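Local coordinates for putative ABC transporter, periplasmic binding protein, amino acid (Neisseria gonorrhoeae, PDB 2YJP), which binds L-cysteine as a solute receptor, probably delivering it to an amino-acid ABC transporter, at residues A[45-53]-A[246-254]. The protein carries 1 engineered substitution. Residues are numbered along the deposited sequence; the frame is centred on the assembly and turned at random.
Sequences AATVAAIKE and GNADLLNWV. With ZN (zinc ion), chain I.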
ATOM      1  N   ALA A  45       9.776  22.293   0.219  1.00 47.99           N
ATOM      2  CA  ALA A  45       9.017  23.199  -0.721  1.00 47.79           C
ATOM      3  C   ALA A  45       7.880  22.497  -1.483  1.00 45.42           C
ATOM      4  O   ALA A  45       6.932  23.182  -1.970  1.00 47.41           O
ATOM      5  CB  ALA A  45       9.962  23.940  -1.702  1.00 49.67           C
ATOM      6  N   ALA A  46       7.929  21.169  -1.616  1.00 41.03           N
ATOM      7  CA  ALA A  46       9.075  20.270  -1.352  1.00 37.07           C
ATOM      8  C   ALA A  46       9.710  19.960  -2.696  1.00 34.48           C
ATOM      9  O   ALA A  46       9.475  18.898  -3.264  1.00 32.90           O
ATOM     10  CB  ALA A  46       8.593  18.980  -0.725  1.00 34.28           C
ATOM     11  N   THR A  47      10.448  20.916  -3.234  1.00 33.33           N
ATOM     12  CA  THR A  47      11.070  20.758  -4.538  1.00 32.19           C
ATOM     13  C   THR A  47      12.366  19.923  -4.420  1.00 31.12           C
ATOM     14  O   THR A  47      12.921  19.729  -3.332  1.00 30.62           O
ATOM     15  CB  THR A  47      11.438  22.143  -5.166  1.00 34.11           C
ATOM     16  OG1 THR A  47      12.401  22.774  -4.312  1.00 34.77           O
ATOM     17  CG2 THR A  47      10.230  23.063  -5.323  1.00 33.03           C
ATOM     18  N   VAL A  48      12.855  19.453  -5.553  1.00 31.05           N
ATOM     19  CA  VAL A  48      14.140  18.774  -5.634  1.00 30.95           C
ATOM     20  C   VAL A  48      15.197  19.622  -4.905  1.00 32.70           C
ATOM     21  O   VAL A  48      15.779  19.179  -3.943  1.00 32.69           O
ATOM     22  CB  VAL A  48      14.528  18.475  -7.120  1.00 31.39           C
ATOM     23  CG1 VAL A  48      16.033  18.233  -7.276  1.00 29.21           C
ATOM     24  CG2 VAL A  48      13.670  17.278  -7.649  1.00 29.35           C
ATOM     25  N   ALA A  49      15.399  20.863  -5.339  1.00 34.29           N
ATOM     26  CA  ALA A  49      16.371  21.731  -4.707  1.00 35.80           C
ATOM     27  C   ALA A  49      16.148  21.863  -3.198  1.00 35.89           C
ATOM     28  O   ALA A  49      17.109  21.797  -2.421  1.00 37.00           O
ATOM     29  CB  ALA A  49      16.432  23.111  -5.392  1.00 37.08           C
ATOM     30  N   ALA A  50      14.901  22.067  -2.775  1.00 35.13           N
ATOM     31  CA  ALA A  50      14.639  22.286  -1.345  1.00 35.12           C
ATOM     32  C   ALA A  50      15.012  21.044  -0.531  1.00 33.69           C
ATOM     33  O   ALA A  50      15.547  21.150   0.548  1.00 33.97           O
ATOM     34  CB  ALA A  50      13.206  22.673  -1.103  1.00 34.67           C
ATOM     35  N   ILE A  51      14.724  19.872  -1.071  1.00 31.97           N
ATOM     36  CA  ILE A  51      15.056  18.650  -0.400  1.00 30.14           C
ATOM     37  C   ILE A  51      16.558  18.411  -0.369  1.00 31.36           C
ATOM     38  O   ILE A  51      17.063  17.919   0.635  1.00 30.86           O
ATOM     39  CB  ILE A  51      14.313  17.458  -1.008  1.00 28.48           C
ATOM     40  CG1 ILE A  51      12.795  17.549  -0.693  1.00 26.09           C
ATOM     41  CG2 ILE A  51      14.908  16.117  -0.476  1.00 26.06           C
ATOM     42  CD1 ILE A  51      11.941  16.766  -1.647  1.00 22.65           C
ATOM     43  N   LYS A  52      17.271  18.767  -1.443  1.00 33.02           N
ATOM     44  CA  LYS A  52      18.737  18.587  -1.475  1.00 34.66           C
ATOM     45  C   LYS A  52      19.318  19.452  -0.364  1.00 36.81           C
ATOM     46  O   LYS A  52      20.259  19.051   0.290  1.00 37.56           O
ATOM     47  CB  LYS A  52      19.361  18.909  -2.852  1.00 35.32           C
ATOM     48  CG  LYS A  52      19.045  17.848  -3.935  1.00 34.77           C
ATOM     49  CD  LYS A  52      19.751  18.141  -5.245  1.00 38.87           C
ATOM     50  CE  LYS A  52      20.075  16.845  -6.001  1.00 40.24           C
ATOM     51  NZ  LYS A  52      20.447  17.143  -7.421  1.00 45.16           N
ATOM     52  N   GLU A  53      18.680  20.595  -0.097  1.00 38.10           N
ATOM     53  CA  GLU A  53      19.195  21.552   0.868  1.00 41.68           C
ATOM     54  C   GLU A  53      19.041  21.043   2.294  1.00 41.48           C
ATOM     55  O   GLU A  53      19.929  21.171   3.121  1.00 42.59           O
ATOM     56  CB  GLU A  53      18.478  22.881   0.724  1.00 43.43           C
ATOM     57  CG  GLU A  53      18.946  23.939   1.687  1.00 47.68           C
ATOM     58  CD  GLU A  53      18.622  25.309   1.173  1.00 54.76           C
ATOM     59  OE1 GLU A  53      17.422  25.639   1.011  1.00 57.03           O
ATOM     60  OE2 GLU A  53      19.572  26.059   0.896  1.00 59.39           O
ATOM     61  N   GLY A 246       0.202  19.971  -7.115  1.00 25.00           N
ATOM     62  CA  GLY A 246       0.955  21.104  -7.634  1.00 25.21           C
ATOM     63  C   GLY A 246       2.462  21.021  -7.558  1.00 25.33           C
ATOM     64  O   GLY A 246       3.164  21.882  -8.119  1.00 26.77           O
ATOM     65  N   ASN A 247       3.003  19.996  -6.914  1.00 24.01           N
ATOM     66  CA  ASN A 247       4.440  19.918  -6.801  1.00 23.75           C
ATOM     67  C   ASN A 247       5.052  19.271  -8.045  1.00 24.13           C
ATOM     68  O   ASN A 247       5.544  18.156  -7.969  1.00 23.91           O
ATOM     69  CB  ASN A 247       4.849  19.180  -5.518  1.00 22.87           C
ATOM     70  CG  ASN A 247       6.355  19.275  -5.237  1.00 23.86           C
ATOM     71  OD1 ASN A 247       7.107  19.898  -6.004  1.00 24.51           O
ATOM     72  ND2 ASN A 247       6.802  18.664  -4.115  1.00 22.30           N
ATOM     73  N   ALA A 248       5.061  19.996  -9.168  1.00 24.24           N
ATOM     74  CA  ALA A 248       5.467  19.426 -10.453  1.00 25.02           C
ATOM     75  C   ALA A 248       6.962  19.136 -10.512  1.00 25.42           C
ATOM     76  O   ALA A 248       7.427  18.247 -11.239  1.00 25.12           O
ATOM     77  CB  ALA A 248       5.100  20.367 -11.578  1.00 26.05           C
ATOM     78  N   ASP A 249       7.719  19.889  -9.739  1.00 25.86           N
ATOM     79  CA  ASP A 249       9.149  19.689  -9.699  1.00 27.07           C
ATOM     80  C   ASP A 249       9.532  18.296  -9.149  1.00 26.14           C
ATOM     81  O   ASP A 249      10.328  17.577  -9.789  1.00 27.19           O
ATOM     82  CB  ASP A 249       9.840  20.823  -8.934  1.00 27.88           C
ATOM     83  CG  ASP A 249      11.320  20.756  -9.053  1.00 31.77           C
ATOM     84  OD1 ASP A 249      11.871  20.970 -10.159  1.00 36.20           O
ATOM     85  OD2 ASP A 249      11.960  20.481  -8.035  1.00 35.73           O
ATOM     86  N   LEU A 250       8.977  17.929  -7.989  1.00 23.98           N
ATOM     87  CA  LEU A 250       9.251  16.622  -7.386  1.00 23.06           C
ATOM     88  C   LEU A 250       8.559  15.476  -8.148  1.00 22.48           C
ATOM     89  O   LEU A 250       9.130  14.383  -8.300  1.00 21.33           O
ATOM     90  CB  LEU A 250       8.838  16.578  -5.921  1.00 21.87           C
ATOM     91  CG  LEU A 250       9.363  15.348  -5.115  1.00 22.52           C
ATOM     92  CD1 LEU A 250      10.901  15.151  -5.107  1.00 19.97           C
ATOM     93  CD2 LEU A 250       8.824  15.378  -3.695  1.00 20.90           C
ATOM     94  N   LEU A 251       7.333  15.757  -8.611  1.00 21.35           N
ATOM     95  CA  LEU A 251       6.588  14.868  -9.462  1.00 21.57           C
ATOM     96  C   LEU A 251       7.416  14.466 -10.686  1.00 22.97           C
ATOM     97  O   LEU A 251       7.544  13.270 -10.998  1.00 23.07           O
ATOM     98  CB  LEU A 251       5.261  15.516  -9.904  1.00 21.00           C
ATOM     99  CG  LEU A 251       4.433  14.612 -10.811  1.00 22.94           C
ATOM    100  CD1 LEU A 251       3.954  13.306  -9.995  1.00 21.16           C
ATOM    101  CD2 LEU A 251       3.213  15.359 -11.459  1.00 20.63           C
ATOM    102  N   ASN A 252       7.941  15.474 -11.401  1.00 22.86           N
ATOM    103  CA  ASN A 252       8.686  15.193 -12.606  1.00 23.63           C
ATOM    104  C   ASN A 252       9.961  14.348 -12.344  1.00 23.58           C
ATOM    105  O   ASN A 252      10.258  13.397 -13.095  1.00 22.91           O
ATOM    106  CB  ASN A 252       9.040  16.482 -13.331  1.00 24.92           C
ATOM    107  CG  ASN A 252       9.861  16.218 -14.546  1.00 27.31           C
ATOM    108  OD1 ASN A 252       9.482  15.405 -15.407  1.00 28.38           O
ATOM    109  ND2 ASN A 252      11.002  16.848 -14.615  1.00 26.28           N
ATOM    110  N   TRP A 253      10.666  14.670 -11.251  1.00 22.87           N
ATOM    111  CA  TRP A 253      11.818  13.891 -10.819  1.00 23.06           C
ATOM    112  C   TRP A 253      11.478  12.460 -10.432  1.00 22.93           C
ATOM    113  O   TRP A 253      12.172  11.534 -10.869  1.00 23.80           O
ATOM    114  CB  TRP A 253      12.505  14.571  -9.643  1.00 22.72           C
ATOM    115  CG  TRP A 253      13.778  13.922  -9.326  1.00 23.59           C
ATOM    116  CD1 TRP A 253      14.982  14.099  -9.956  1.00 25.70           C
ATOM    117  CD2 TRP A 253      13.989  12.940  -8.323  1.00 23.86           C
ATOM    118  NE1 TRP A 253      15.935  13.302  -9.361  1.00 28.29           N
ATOM    119  CE2 TRP A 253      15.349  12.585  -8.359  1.00 26.09           C
ATOM    120  CE3 TRP A 253      13.163  12.348  -7.367  1.00 22.75           C
ATOM    121  CZ2 TRP A 253      15.895  11.631  -7.493  1.00 28.15           C
ATOM    122  CZ3 TRP A 253      13.702  11.408  -6.514  1.00 24.61           C
ATOM    123  CH2 TRP A 253      15.045  11.052  -6.582  1.00 26.65           C
ATOM    124  N   VAL A 254      10.412  12.281  -9.637  1.00 22.09           N
ATOM    125  CA  VAL A 254       9.883  10.945  -9.289  1.00 21.68           C
ATOM    126  C   VAL A 254       9.534  10.091 -10.517  1.00 22.43           C
ATOM    127  O   VAL A 254       9.941   8.924 -10.598  1.00 22.53           O
ATOM    128  CB  VAL A 254       8.724  10.981  -8.244  1.00 20.59           C
ATOM    129  CG1 VAL A 254       8.233   9.554  -7.885  1.00 18.46           C
ATOM    130  CG2 VAL A 254       9.207  11.595  -6.929  1.00 18.92           C
TER
HETATM  131 ZN    ZN I1274      17.363  27.728   2.342  1.00 85.58          ZN
HETATM  132  O   HOH W   1      14.126  22.162  -7.685  1.00 30.88           O
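D249 meets the start of helix 48-53 through one carboxylate oxygen. The backbone N of V48 donates to D249 OD2 over 2.8 Å, reaching the oxygen nearly in line with its C-O bond. The same OD2 accepts from a water that in turn takes the N-H of A49, so two successive amides of the first turn are served, one directly and one through water; the partial positive charge at this helix end probably favours an ionised carboxylate. T47 CB lies 3.4 Å from OD2 as well. Just upstream, N247 ND2 gives A46 O an almost straight bond of 2.8 Å (N-H...O 173°). The carbonyl oxygen sits close to the plane of the amide, whereas ND2 approaches from above the carbonyl plane. N247 reaches A46 because its CG swings away from the backbone N (chi1 -170°), and the same amide turns OD1 back to cap its own helix through a weak bond from L250 N. T47 caps the other helix, OG1 accepting from A50 N. Apolar contacts flank these bonds: V48 CG2 rests 3.6 Å from W253 CB and comes obliquely to the indole, and I51 CD1 lies 4.0 Å from both CD1 and CD2 of L250. Farther out, L92 of helix 80-93 touches I51 and W253, and V243 of strand 237-244 backs L250. The segments of the two helices run nearly perpendicular, at 85°. Two capped helix N-termini thus meet by polar bonds beside an apolar patch, joining the N-terminal helix to helix 248-264 at the periphery of the type 2 periplasmic binding protein fold, away from the cysteine pocket.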